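Local coordinates for protein lysine cyclodeaminase (PDB 5YU3) that catalyses the NAD-dependent cyclodeamination of L-lysine, probably to L-pipecolate with release of ammonia, and also recognises L-ornithine and L-2,4-diaminobutyrate, at residues 137-142 / 162-167; 197-202 / 222-227; 243-248 / 268-273. One frame throughout, in Å; residues are numbered along the deposited sequence.

From the N terminus, the three contacts follow one another in series, each closing its own loop of about twenty residues; none nests in or crosses another. Interaction 1 pairs strands 140-144 and 165-169, which helix 148-160 connects, as a beta-alpha-beta unit of the seven-stranded parallel sheet. Interaction 2 begins on helix 195-201 and closes over strand 204-207, meeting the loop that leads into strand 229-232. Interaction 3 joins the start of helix 245-250 to the loop after helix 258-264. Interactions 1 and 2 touch, through the salt bridge R165 NH2 to E201 OE2 (2.8 Å) and through I198 packing on G142 and L167. Interaction 3 touches neither, its centre about 18 Å from that of interaction 2.

Interaction 1 of 3, residues 137-142 / 162-167; sequences DSHTLG and PLQRAL
T140 OG1 lies at the edge of the R165 guanidinium, in its plane, as does a water, while L167 CD1, from the same strand as R165, sits over the centre of one face. R165 NE donates to T140 OG1 at 3.0 Å, nearly straight (171°). The imidazole of H139 carries Q164 CB over one face, 3.3 Å from H139 NE2, and has T140 OG1 in its plane at the edge, sharing a hydrogen bond with ND1. The R165 chain leaves with CG between the backbone N and the carbonyl carbon (chi1 69°), then runs extended to NE, which brings it across the threonine. The backbones pair in parallel: L141 N donates to R165 O, and L167 N to L141 O at 2.8 Å. Q164 N reaches a lone pair of H139 O just before the pairing begins. On the other face L141 is buried, and L163 closes over it, L163 CD1 to L141 CB 3.8 Å, where the helix 148-160 crossover packs on the sheet through L157. Three partners, imidazole, guanidinium and water, grip T140 OG1, which probably limits its rotation, and the salt bridge from R165 NH2 to E201 probably steadies the arginine's charge.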
ATOM      1  N   ASP A 137      22.510 -28.045  19.774  1.00 23.72           N
ATOM      2  CA  ASP A 137      23.835 -28.417  19.303  1.00 25.10           C
ATOM      3  C   ASP A 137      23.855 -28.688  17.803  1.00 25.14           C
ATOM      4  O   ASP A 137      24.796 -29.324  17.306  1.00 24.97           O
ATOM      5  CB  ASP A 137      24.359 -29.629  20.086  1.00 25.29           C
ATOM      6  CG  ASP A 137      23.470 -30.852  19.948  1.00 33.25           C
ATOM      7  OD1 ASP A 137      22.344 -30.726  19.423  1.00 30.76           O
ATOM      8  OD2 ASP A 137      23.894 -31.950  20.372  1.00 34.19           O
ATOM      9  N   SER A 138      22.836 -28.217  17.074  1.00 18.96           N
ATOM     10  CA  SER A 138      22.803 -28.355  15.620  1.00 18.32           C
ATOM     11  C   SER A 138      24.112 -27.888  14.996  1.00 21.40           C
ATOM     12  O   SER A 138      24.588 -26.781  15.267  1.00 20.83           O
ATOM     13  CB  SER A 138      21.637 -27.549  15.046  1.00 18.40           C
ATOM     14  OG  SER A 138      20.394 -28.171  15.338  1.00 21.01           O
ATOM     15  N   HIS A 139      24.674 -28.731  14.143  1.00 21.93           N
ATOM     16  CA  HIS A 139      25.993 -28.514  13.572  1.00 25.03           C
ATOM     17  C   HIS A 139      25.969 -28.350  12.058  1.00 20.69           C
ATOM     18  O   HIS A 139      26.822 -27.643  11.508  1.00 21.01           O
ATOM     19  CB  HIS A 139      26.900 -29.695  14.016  1.00 27.28           C
ATOM     20  CG  HIS A 139      28.079 -29.974  13.135  1.00 34.93           C
ATOM     21  ND1 HIS A 139      27.963 -30.456  11.846  1.00 38.53           N
ATOM     22  CD2 HIS A 139      29.408 -29.927  13.396  1.00 36.30           C
ATOM     23  CE1 HIS A 139      29.168 -30.641  11.335  1.00 37.12           C
ATOM     24  NE2 HIS A 139      30.063 -30.331  12.257  1.00 38.88           N
ATOM     25  N   THR A 140      24.996 -28.946  11.372  1.00 19.11           N
ATOM     26  CA  THR A 140      24.932 -28.942   9.914  1.00 18.17           C
ATOM     27  C   THR A 140      23.656 -28.260   9.450  1.00 21.61           C
ATOM     28  O   THR A 140      22.554 -28.733   9.748  1.00 19.93           O
ATOM     29  CB  THR A 140      24.981 -30.366   9.357  1.00 23.77           C
ATOM     30  OG1 THR A 140      26.265 -30.941   9.634  1.00 25.10           O
ATOM     31  CG2 THR A 140      24.736 -30.354   7.854  1.00 18.94           C
ATOM     32  N   LEU A 141      23.802 -27.177   8.698  1.00 18.73           N
ATOM     33  CA  LEU A 141      22.670 -26.496   8.090  1.00 18.79           C
ATOM     34  C   LEU A 141      22.527 -26.943   6.644  1.00 18.18           C
ATOM     35  O   LEU A 141      23.523 -27.107   5.930  1.00 21.32           O
ATOM     36  CB  LEU A 141      22.843 -24.970   8.156  1.00 17.51           C
ATOM     37  CG  LEU A 141      21.889 -24.094   7.328  1.00 17.77           C
ATOM     38  CD1 LEU A 141      20.488 -24.160   7.925  1.00 17.80           C
ATOM     39  CD2 LEU A 141      22.389 -22.643   7.288  1.00 19.33           C
ATOM     40  N   GLY A 142      21.289 -27.157   6.218  1.00 16.69           N
ATOM     41  CA  GLY A 142      20.972 -27.380   4.818  1.00 16.34           C
ATOM     42  C   GLY A 142      20.277 -26.153   4.251  1.00 16.77           C
ATOM     43  O   GLY A 142      19.446 -25.539   4.926  1.00 16.46           O
ATOM     44  N   PRO A 162      25.415 -23.480  16.850  1.00 21.13           N
ATOM     45  CA  PRO A 162      26.855 -23.724  16.652  1.00 22.44           C
ATOM     46  C   PRO A 162      27.166 -24.410  15.326  1.00 21.71           C
ATOM     47  O   PRO A 162      27.773 -25.489  15.271  1.00 24.21           O
ATOM     48  CB  PRO A 162      27.204 -24.587  17.868  1.00 21.98           C
ATOM     49  CG  PRO A 162      25.819 -25.364  18.099  1.00 23.11           C
ATOM     50  CD  PRO A 162      24.865 -24.513  17.802  1.00 21.81           C
ATOM     51  N   LEU A 163      26.760 -23.765  14.234  1.00 20.63           N
ATOM     52  CA  LEU A 163      26.876 -24.358  12.911  1.00 18.99           C
ATOM     53  C   LEU A 163      28.334 -24.470  12.498  1.00 25.31           C
ATOM     54  O   LEU A 163      29.105 -23.514  12.623  1.00 24.33           O
ATOM     55  CB  LEU A 163      26.114 -23.527  11.879  1.00 19.74           C
ATOM     56  CG  LEU A 163      24.601 -23.411  12.060  1.00 19.49           C
ATOM     57  CD1 LEU A 163      24.006 -22.653  10.887  1.00 20.87           C
ATOM     58  CD2 LEU A 163      23.946 -24.786  12.185  1.00 18.79           C
ATOM     59  N   GLN A 164      28.707 -25.646  11.996  1.00 21.16           N
ATOM     60  CA  GLN A 164      30.044 -25.865  11.476  1.00 27.81           C
ATOM     61  C   GLN A 164      30.087 -26.020   9.966  1.00 25.91           C
ATOM     62  O   GLN A 164      31.144 -25.793   9.369  1.00 31.14           O
ATOM     63  CB  GLN A 164      30.673 -27.103  12.127  1.00 30.88           C
ATOM     64  CG  GLN A 164      30.953 -26.914  13.609  1.00 33.31           C
ATOM     65  CD  GLN A 164      32.274 -26.204  13.853  1.00 41.98           C
ATOM     66  OE1 GLN A 164      32.491 -25.614  14.915  1.00 48.36           O
ATOM     67  NE2 GLN A 164      33.169 -26.256  12.864  1.00 46.13           N
ATOM     68  N   ARG A 165      28.979 -26.383   9.331  1.00 20.84           N
ATOM     69  CA  ARG A 165      28.992 -26.530   7.886  1.00 19.69           C
ATOM     70  C   ARG A 165      27.593 -26.316   7.340  1.00 19.21           C
ATOM     71  O   ARG A 165      26.593 -26.461   8.050  1.00 20.39           O
ATOM     72  CB  ARG A 165      29.534 -27.900   7.457  1.00 25.67           C
ATOM     73  CG  ARG A 165      28.622 -29.045   7.792  1.00 26.93           C
ATOM     74  CD  ARG A 165      29.175 -30.351   7.242  1.00 31.67           C
ATOM     75  NE  ARG A 165      28.300 -31.476   7.556  1.00 33.76           N
ATOM     76  CZ  ARG A 165      28.313 -32.633   6.900  1.00 32.86           C
ATOM     77  NH1 ARG A 165      29.154 -32.813   5.888  1.00 31.92           N
ATOM     78  NH2 ARG A 165      27.475 -33.599   7.247  1.00 31.61           N
ATOM     79  N   ALA A 166      27.547 -25.948   6.066  1.00 18.19           N
ATOM     80  CA  ALA A 166      26.303 -25.764   5.330  1.00 20.57           C
ATOM     81  C   ALA A 166      26.374 -26.595   4.059  1.00 21.55           C
ATOM     82  O   ALA A 166      27.310 -26.438   3.264  1.00 19.34           O
ATOM     83  CB  ALA A 166      26.069 -24.281   5.002  1.00 19.74           C
ATOM     84  N   LEU A 167      25.399 -27.490   3.884  1.00 17.45           N
ATOM     85  CA  LEU A 167      25.222 -28.271   2.664  1.00 17.03           C
ATOM     86  C   LEU A 167      24.143 -27.593   1.830  1.00 18.95           C
ATOM     87  O   LEU A 167      23.025 -27.402   2.318  1.00 16.70           O
ATOM     88  CB  LEU A 167      24.805 -29.701   3.003  1.00 17.84           C
ATOM     89  CG  LEU A 167      25.695 -30.523   3.941  1.00 22.15           C
ATOM     90  CD1 LEU A 167      25.068 -31.892   4.185  1.00 22.50           C
ATOM     91  CD2 LEU A 167      27.097 -30.675   3.359  1.00 25.28           C
TER
HETATM   92  O   HOH W   1      25.461 -34.050   9.339  1.00 33.17           O

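Interaction 2 of 3, residues 197-202 / 222-227; sequences RIAAEA and TGVREH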
ATOM      1  N   ARG A 197      20.859 -35.664  -0.163  1.00 21.28           N
ATOM      2  CA  ARG A 197      21.922 -35.676   0.836  1.00 23.42           C
ATOM      3  C   ARG A 197      21.653 -34.650   1.929  1.00 21.33           C
ATOM      4  O   ARG A 197      21.898 -34.913   3.111  1.00 19.55           O
ATOM      5  CB  ARG A 197      23.280 -35.416   0.177  1.00 26.18           C
ATOM      6  CG  ARG A 197      24.398 -35.260   1.200  1.00 30.79           C
ATOM      7  CD  ARG A 197      25.815 -35.417   0.638  1.00 31.97           C
ATOM      8  NE  ARG A 197      26.761 -35.345   1.749  1.00 37.80           N
ATOM      9  CZ  ARG A 197      27.776 -34.493   1.844  1.00 32.25           C
ATOM     10  NH1 ARG A 197      28.030 -33.634   0.868  1.00 37.11           N
ATOM     11  NH2 ARG A 197      28.550 -34.515   2.921  1.00 37.23           N
ATOM     12  N   ILE A 198      21.142 -33.477   1.547  1.00 19.41           N
ATOM     13  CA  ILE A 198      20.803 -32.454   2.531  1.00 18.30           C
ATOM     14  C   ILE A 198      19.735 -32.971   3.483  1.00 18.74           C
ATOM     15  O   ILE A 198      19.842 -32.809   4.706  1.00 19.18           O
ATOM     16  CB  ILE A 198      20.359 -31.165   1.810  1.00 20.26           C
ATOM     17  CG1 ILE A 198      21.541 -30.556   1.039  1.00 20.16           C
ATOM     18  CG2 ILE A 198      19.767 -30.161   2.802  1.00 18.45           C
ATOM     19  CD1 ILE A 198      21.146 -29.414   0.102  1.00 17.74           C
ATOM     20  N   ALA A 199      18.701 -33.625   2.940  1.00 20.44           N
ATOM     21  CA  ALA A 199      17.652 -34.202   3.779  1.00 22.14           C
ATOM     22  C   ALA A 199      18.222 -35.213   4.770  1.00 20.89           C
ATOM     23  O   ALA A 199      17.845 -35.219   5.947  1.00 21.14           O
ATOM     24  CB  ALA A 199      16.583 -34.848   2.897  1.00 22.19           C
ATOM     25  N   ALA A 200      19.163 -36.051   4.321  1.00 22.65           N
ATOM     26  CA  ALA A 200      19.692 -37.097   5.193  1.00 24.88           C
ATOM     27  C   ALA A 200      20.614 -36.552   6.278  1.00 24.24           C
ATOM     28  O   ALA A 200      20.664 -37.117   7.379  1.00 25.42           O
ATOM     29  CB  ALA A 200      20.435 -38.151   4.365  1.00 23.98           C
ATOM     30  N   GLU A 201      21.355 -35.472   6.006  1.00 21.43           N
ATOM     31  CA  GLU A 201      22.465 -35.098   6.870  1.00 20.54           C
ATOM     32  C   GLU A 201      22.250 -33.828   7.685  1.00 23.00           C
ATOM     33  O   GLU A 201      22.965 -33.631   8.670  1.00 22.14           O
ATOM     34  CB  GLU A 201      23.748 -34.940   6.041  1.00 22.28           C
ATOM     35  CG  GLU A 201      24.352 -36.274   5.611  1.00 27.82           C
ATOM     36  CD  GLU A 201      25.650 -36.132   4.829  1.00 34.76           C
ATOM     37  OE1 GLU A 201      25.849 -36.898   3.862  1.00 31.43           O
ATOM     38  OE2 GLU A 201      26.479 -35.268   5.183  1.00 32.28           O
ATOM     39  N   ALA A 202      21.289 -32.981   7.329  1.00 19.05           N
ATOM     40  CA  ALA A 202      21.171 -31.689   7.999  1.00 16.48           C
ATOM     41  C   ALA A 202      20.459 -31.807   9.340  1.00 18.92           C
ATOM     42  O   ALA A 202      19.537 -32.612   9.515  1.00 19.41           O
ATOM     43  CB  ALA A 202      20.429 -30.689   7.106  1.00 19.24           C
ATOM     44  N   THR A 222      11.951 -38.108   1.722  1.00 32.07           N
ATOM     45  CA  THR A 222      12.825 -39.240   1.993  1.00 35.76           C
ATOM     46  C   THR A 222      13.294 -39.149   3.444  1.00 31.48           C
ATOM     47  O   THR A 222      12.753 -38.378   4.246  1.00 33.63           O
ATOM     48  CB  THR A 222      13.978 -39.275   0.983  1.00 31.48           C
ATOM     49  OG1 THR A 222      14.988 -40.181   1.446  1.00 33.42           O
ATOM     50  CG2 THR A 222      14.582 -37.879   0.801  1.00 36.78           C
ATOM     51  N   GLY A 223      14.290 -39.959   3.787  1.00 31.05           N
ATOM     52  CA  GLY A 223      14.788 -40.014   5.144  1.00 29.85           C
ATOM     53  C   GLY A 223      15.343 -38.686   5.620  1.00 27.82           C
ATOM     54  O   GLY A 223      16.111 -38.036   4.905  1.00 27.34           O
ATOM     55  N   VAL A 224      14.940 -38.263   6.817  1.00 25.36           N
ATOM     56  CA  VAL A 224      15.492 -37.082   7.465  1.00 23.96           C
ATOM     57  C   VAL A 224      15.867 -37.465   8.890  1.00 26.61           C
ATOM     58  O   VAL A 224      15.421 -38.481   9.425  1.00 23.89           O
ATOM     59  CB  VAL A 224      14.502 -35.898   7.469  1.00 22.69           C
ATOM     60  CG1 VAL A 224      14.165 -35.470   6.037  1.00 21.86           C
ATOM     61  CG2 VAL A 224      13.238 -36.279   8.223  1.00 21.84           C
ATOM     62  N   ARG A 225      16.700 -36.638   9.508  1.00 19.85           N
ATOM     63  CA  ARG A 225      17.051 -36.885  10.896  1.00 23.44           C
ATOM     64  C   ARG A 225      15.839 -36.669  11.791  1.00 24.88           C
ATOM     65  O   ARG A 225      14.971 -35.839  11.511  1.00 22.14           O
ATOM     66  CB  ARG A 225      18.197 -35.979  11.318  1.00 26.76           C
ATOM     67  CG  ARG A 225      19.329 -36.023  10.326  1.00 28.82           C
ATOM     68  CD  ARG A 225      20.431 -36.888  10.836  1.00 37.95           C
ATOM     69  NE  ARG A 225      21.338 -36.103  11.657  1.00 36.48           N
ATOM     70  CZ  ARG A 225      22.561 -35.754  11.281  1.00 39.20           C
ATOM     71  NH1 ARG A 225      23.029 -36.134  10.095  1.00 39.28           N
ATOM     72  NH2 ARG A 225      23.315 -35.034  12.092  1.00 32.93           N
ATOM     73  N   GLU A 226      15.796 -37.432  12.889  1.00 23.25           N
ATOM     74  CA  GLU A 226      14.630 -37.428  13.766  1.00 23.48           C
ATOM     75  C   GLU A 226      14.339 -36.041  14.321  1.00 20.38           C
ATOM     76  O   GLU A 226      13.173 -35.685  14.507  1.00 20.46           O
ATOM     77  CB  GLU A 226      14.841 -38.412  14.916  1.00 28.12           C
ATOM     78  CG  GLU A 226      13.593 -38.636  15.761  1.00 33.13           C
ATOM     79  CD  GLU A 226      13.845 -39.574  16.924  1.00 40.07           C
ATOM     80  OE1 GLU A 226      15.002 -40.037  17.072  1.00 44.71           O
ATOM     81  OE2 GLU A 226      12.891 -39.829  17.698  1.00 35.67           O
ATOM     82  N   HIS A 227      15.377 -35.245  14.565  1.00 18.76           N
ATOM     83  CA  HIS A 227      15.253 -33.940  15.207  1.00 18.57           C
ATOM     84  C   HIS A 227      15.191 -32.783  14.221  1.00 21.94           C
ATOM     85  O   HIS A 227      15.199 -31.625  14.657  1.00 17.95           O
ATOM     86  CB  HIS A 227      16.430 -33.719  16.149  1.00 21.04           C
ATOM     87  CG  HIS A 227      17.759 -33.823  15.470  1.00 22.05           C
ATOM     88  ND1 HIS A 227      18.387 -35.032  15.244  1.00 23.44           N
ATOM     89  CD2 HIS A 227      18.565 -32.874  14.936  1.00 20.34           C
ATOM     90  CE1 HIS A 227      19.531 -34.821  14.616  1.00 24.31           C
ATOM     91  NE2 HIS A 227      19.666 -33.519  14.422  1.00 21.23           N
TER
HETATM   92  O   HOH W   2      17.565 -34.196   8.279  1.00 18.68           O
HETATM   93  O   HOH W   3      22.932 -38.911   8.806  1.00 44.95           O
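R225 folds back against the end of helix 195-201 and lays its aliphatic part along the carbonyls there, its CG 3.4 Å from A200 O and 3.5 Å from A202 O. Bends at chi2 (-102°) and chi3 (-88°) turn the chain so that its guanidinium comes to lie with one face under E201 O. R225 NH1 is 2.9 Å from E201 O, but the angle is too poor for a hydrogen bond, so the approach is to the flat face and not along an N-H. The polar end finds its strongest partner elsewhere, in a salt bridge from NH2 to D203, whose carboxylate also receives H227 NE2.

Just before R225 in the loop the contact is apolar. V224 CG1 lies 4.0 Å from A199 CB, and the V224 CA-H points at A199 O. Alanine suits position 199 because its small methyl can meet V224 CG1 while lying close to G223 O. In backbone register A200 faces V224, their CA atoms 4.8 Å apart. On another side of the helix, R197 and E201 form a salt bridge one turn apart, R197 NE to E201 OE1 at 2.8 Å, with OE1 met from above the carboxylate plane.

No direct hydrogen bond crosses between the segments; water does the bridging. One molecule donates to A199 O and A202 O and accepts from R225 N, so two carbonyls at the helix end and a loop amide are satisfied together. A second donates to A200 O and takes a weak bond from R225 NH1. Carbonyls gathered at a helix C-terminus carry partial negative charge, so the cationic arginine among them is probably favoured even without a direct bond, and the loop is probably held to the helix by water bridges and electrostatics, together with the small apolar contact of A199 and V224.

Interaction 3 of 3, residues 243-248 / 268-273; sequences LPLGLL and QQLSAD
The loop backbone passes well clear of the first turn of helix 245-250, with the nearest CA atoms, of L245 and Q269, 6.7 Å apart, so side chains bridge the gap. Q269 makes the one direct hydrogen bond across the segments: CG lies anti to its carbonyl carbon (chi1 -52°) and the chain is extended beyond it. The bond from Q269 NE2 to L243 O is 2.9 Å long and almost straight at 170°; the oxygen lies in the plane of the amide, although NE2 is tilted 29° from the carbonyl plane. A long neutral amide suits this place, since it packs as well: Q269 NE2 lies 3.5 Å from L248 CD2, the two side chains crossing at about a right angle, while L245 slides past in the opposite direction with CD1 3.6 Å from Q269 O. L270 completes the apolar patch, its CD1 4.1 Å from L248 CG. Replacing Q269 with an alanine would probably leave L243 O without this donor and L248 CD2 without the amide beside it. P244, at the N-cap position, starts helix 245-250, while L243 turns to strand 229-232, so the loop between helices 258-264 and 279-284 is tied to the helix start beside the parallel sheet.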
ATOM      1  N   LEU A 243       7.681 -27.922   0.369  1.00 17.28           N
ATOM      2  CA  LEU A 243       7.953 -29.149   1.100  1.00 16.79           C
ATOM      3  C   LEU A 243       7.009 -30.270   0.667  1.00 19.33           C
ATOM      4  O   LEU A 243       5.895 -30.019   0.191  1.00 19.36           O
ATOM      5  CB  LEU A 243       7.814 -28.956   2.616  1.00 19.01           C
ATOM      6  CG  LEU A 243       8.740 -27.938   3.283  1.00 15.72           C
ATOM      7  CD1 LEU A 243       8.524 -27.925   4.798  1.00 17.97           C
ATOM      8  CD2 LEU A 243      10.189 -28.273   2.957  1.00 17.24           C
ATOM      9  N   PRO A 244       7.420 -31.520   0.828  1.00 17.53           N
ATOM     10  CA  PRO A 244       6.535 -32.629   0.459  1.00 21.56           C
ATOM     11  C   PRO A 244       5.442 -32.823   1.496  1.00 19.85           C
ATOM     12  O   PRO A 244       5.671 -32.696   2.702  1.00 22.58           O
ATOM     13  CB  PRO A 244       7.484 -33.828   0.394  1.00 23.18           C
ATOM     14  CG  PRO A 244       8.782 -33.349   1.208  1.00 26.38           C
ATOM     15  CD  PRO A 244       8.759 -32.038   1.284  1.00 20.24           C
ATOM     16  N   LEU A 245       4.231 -33.114   1.012  1.00 21.47           N
ATOM     17  CA  LEU A 245       3.091 -33.270   1.912  1.00 21.74           C
ATOM     18  C   LEU A 245       3.371 -34.305   2.995  1.00 21.55           C
ATOM     19  O   LEU A 245       3.047 -34.092   4.171  1.00 24.63           O
ATOM     20  CB  LEU A 245       1.842 -33.666   1.114  1.00 26.58           C
ATOM     21  CG  LEU A 245       0.595 -33.938   1.959  1.00 29.95           C
ATOM     22  CD1 LEU A 245       0.173 -32.687   2.738  1.00 29.58           C
ATOM     23  CD2 LEU A 245      -0.551 -34.468   1.089  1.00 30.35           C
ATOM     24  N   GLY A 246       3.986 -35.426   2.618  1.00 24.72           N
ATOM     25  CA  GLY A 246       4.230 -36.485   3.590  1.00 28.56           C
ATOM     26  C   GLY A 246       5.075 -36.017   4.755  1.00 28.21           C
ATOM     27  O   GLY A 246       4.789 -36.334   5.912  1.00 28.26           O
ATOM     28  N   LEU A 247       6.117 -35.234   4.465  1.00 25.60           N
ATOM     29  CA  LEU A 247       6.931 -34.632   5.514  1.00 25.78           C
ATOM     30  C   LEU A 247       6.106 -33.680   6.379  1.00 22.70           C
ATOM     31  O   LEU A 247       6.161 -33.734   7.613  1.00 23.47           O
ATOM     32  CB  LEU A 247       8.111 -33.901   4.864  1.00 27.58           C
ATOM     33  CG  LEU A 247       9.350 -33.528   5.664  1.00 30.53           C
ATOM     34  CD1 LEU A 247      10.534 -33.351   4.715  1.00 29.67           C
ATOM     35  CD2 LEU A 247       9.102 -32.243   6.446  1.00 32.07           C
ATOM     36  N   LEU A 248       5.344 -32.792   5.744  1.00 21.53           N
ATOM     37  CA  LEU A 248       4.529 -31.826   6.479  1.00 21.04           C
ATOM     38  C   LEU A 248       3.562 -32.521   7.432  1.00 24.70           C
ATOM     39  O   LEU A 248       3.368 -32.081   8.574  1.00 23.42           O
ATOM     40  CB  LEU A 248       3.757 -30.969   5.479  1.00 25.59           C
ATOM     41  CG  LEU A 248       3.663 -29.448   5.529  1.00 34.07           C
ATOM     42  CD1 LEU A 248       4.970 -28.780   5.923  1.00 24.54           C
ATOM     43  CD2 LEU A 248       3.216 -28.992   4.140  1.00 28.27           C
ATOM     44  N   GLN A 268      -0.849 -24.155   3.070  1.00 18.55           N
ATOM     45  CA  GLN A 268      -1.771 -24.410   1.968  1.00 18.88           C
ATOM     46  C   GLN A 268      -2.066 -25.890   1.819  1.00 21.88           C
ATOM     47  O   GLN A 268      -3.152 -26.261   1.366  1.00 22.34           O
ATOM     48  CB  GLN A 268      -1.193 -23.929   0.643  1.00 18.37           C
ATOM     49  CG  GLN A 268      -1.120 -22.459   0.478  1.00 19.19           C
ATOM     50  CD  GLN A 268      -0.377 -22.136  -0.780  1.00 22.53           C
ATOM     51  OE1 GLN A 268      -0.959 -22.123  -1.866  1.00 21.32           O
ATOM     52  NE2 GLN A 268       0.933 -21.921  -0.655  1.00 17.35           N
ATOM     53  N   GLN A 269      -1.100 -26.744   2.161  1.00 17.89           N
ATOM     54  CA  GLN A 269      -1.243 -28.184   1.982  1.00 21.24           C
ATOM     55  C   GLN A 269      -1.953 -28.859   3.144  1.00 24.80           C
ATOM     56  O   GLN A 269      -2.270 -30.049   3.042  1.00 23.75           O
ATOM     57  CB  GLN A 269       0.131 -28.848   1.809  1.00 20.51           C
ATOM     58  CG  GLN A 269       1.018 -28.224   0.746  1.00 20.00           C
ATOM     59  CD  GLN A 269       2.183 -29.120   0.378  1.00 24.15           C
ATOM     60  OE1 GLN A 269       1.994 -30.207  -0.174  1.00 22.23           O
ATOM     61  NE2 GLN A 269       3.401 -28.673   0.683  1.00 21.29           N
ATOM     62  N   LEU A 270      -2.195 -28.148   4.237  1.00 21.26           N
ATOM     63  CA  LEU A 270      -2.632 -28.762   5.480  1.00 23.27           C
ATOM     64  C   LEU A 270      -4.062 -28.367   5.811  1.00 24.68           C
ATOM     65  O   LEU A 270      -4.512 -27.263   5.494  1.00 23.89           O
ATOM     66  CB  LEU A 270      -1.730 -28.355   6.644  1.00 23.57           C
ATOM     67  CG  LEU A 270      -0.289 -28.854   6.607  1.00 27.50           C
ATOM     68  CD1 LEU A 270       0.449 -28.355   7.820  1.00 24.18           C
ATOM     69  CD2 LEU A 270      -0.264 -30.382   6.526  1.00 29.54           C
ATOM     70  N   SER A 271      -4.771 -29.287   6.458  1.00 26.45           N
ATOM     71  CA  SER A 271      -6.043 -28.935   7.062  1.00 25.89           C
ATOM     72  C   SER A 271      -5.794 -27.961   8.202  1.00 23.39           C
ATOM     73  O   SER A 271      -4.831 -28.105   8.959  1.00 24.93           O
ATOM     74  CB  SER A 271      -6.765 -30.176   7.574  1.00 27.57           C
ATOM     75  OG  SER A 271      -7.971 -29.799   8.207  1.00 30.79           O
ATOM     76  N   ALA A 272      -6.665 -26.957   8.318  1.00 23.71           N
ATOM     77  CA  ALA A 272      -6.444 -25.903   9.296  1.00 20.71           C
ATOM     78  C   ALA A 272      -6.447 -26.418  10.730  1.00 23.72           C
ATOM     79  O   ALA A 272      -5.823 -25.801  11.598  1.00 25.92           O
ATOM     80  CB  ALA A 272      -7.497 -24.806   9.129  1.00 28.17           C
ATOM     81  N   ASP A 273      -7.109 -27.549  11.006  1.00 23.09           N
ATOM     82  CA  ASP A 273      -7.099 -28.073  12.368  1.00 20.85           C
ATOM     83  C   ASP A 273      -5.824 -28.843  12.704  1.00 24.68           C
ATOM     84  O   ASP A 273      -5.717 -29.367  13.818  1.00 28.02           O
ATOM     85  CB  ASP A 273      -8.330 -28.965  12.616  1.00 23.23           C
ATOM     86  CG  ASP A 273      -8.353 -30.207  11.734  1.00 26.43           C
ATOM     87  OD1 ASP A 273      -7.725 -30.197  10.661  1.00 24.47           O
ATOM     88  OD2 ASP A 273      -9.015 -31.200  12.107  1.00 22.88           O
TER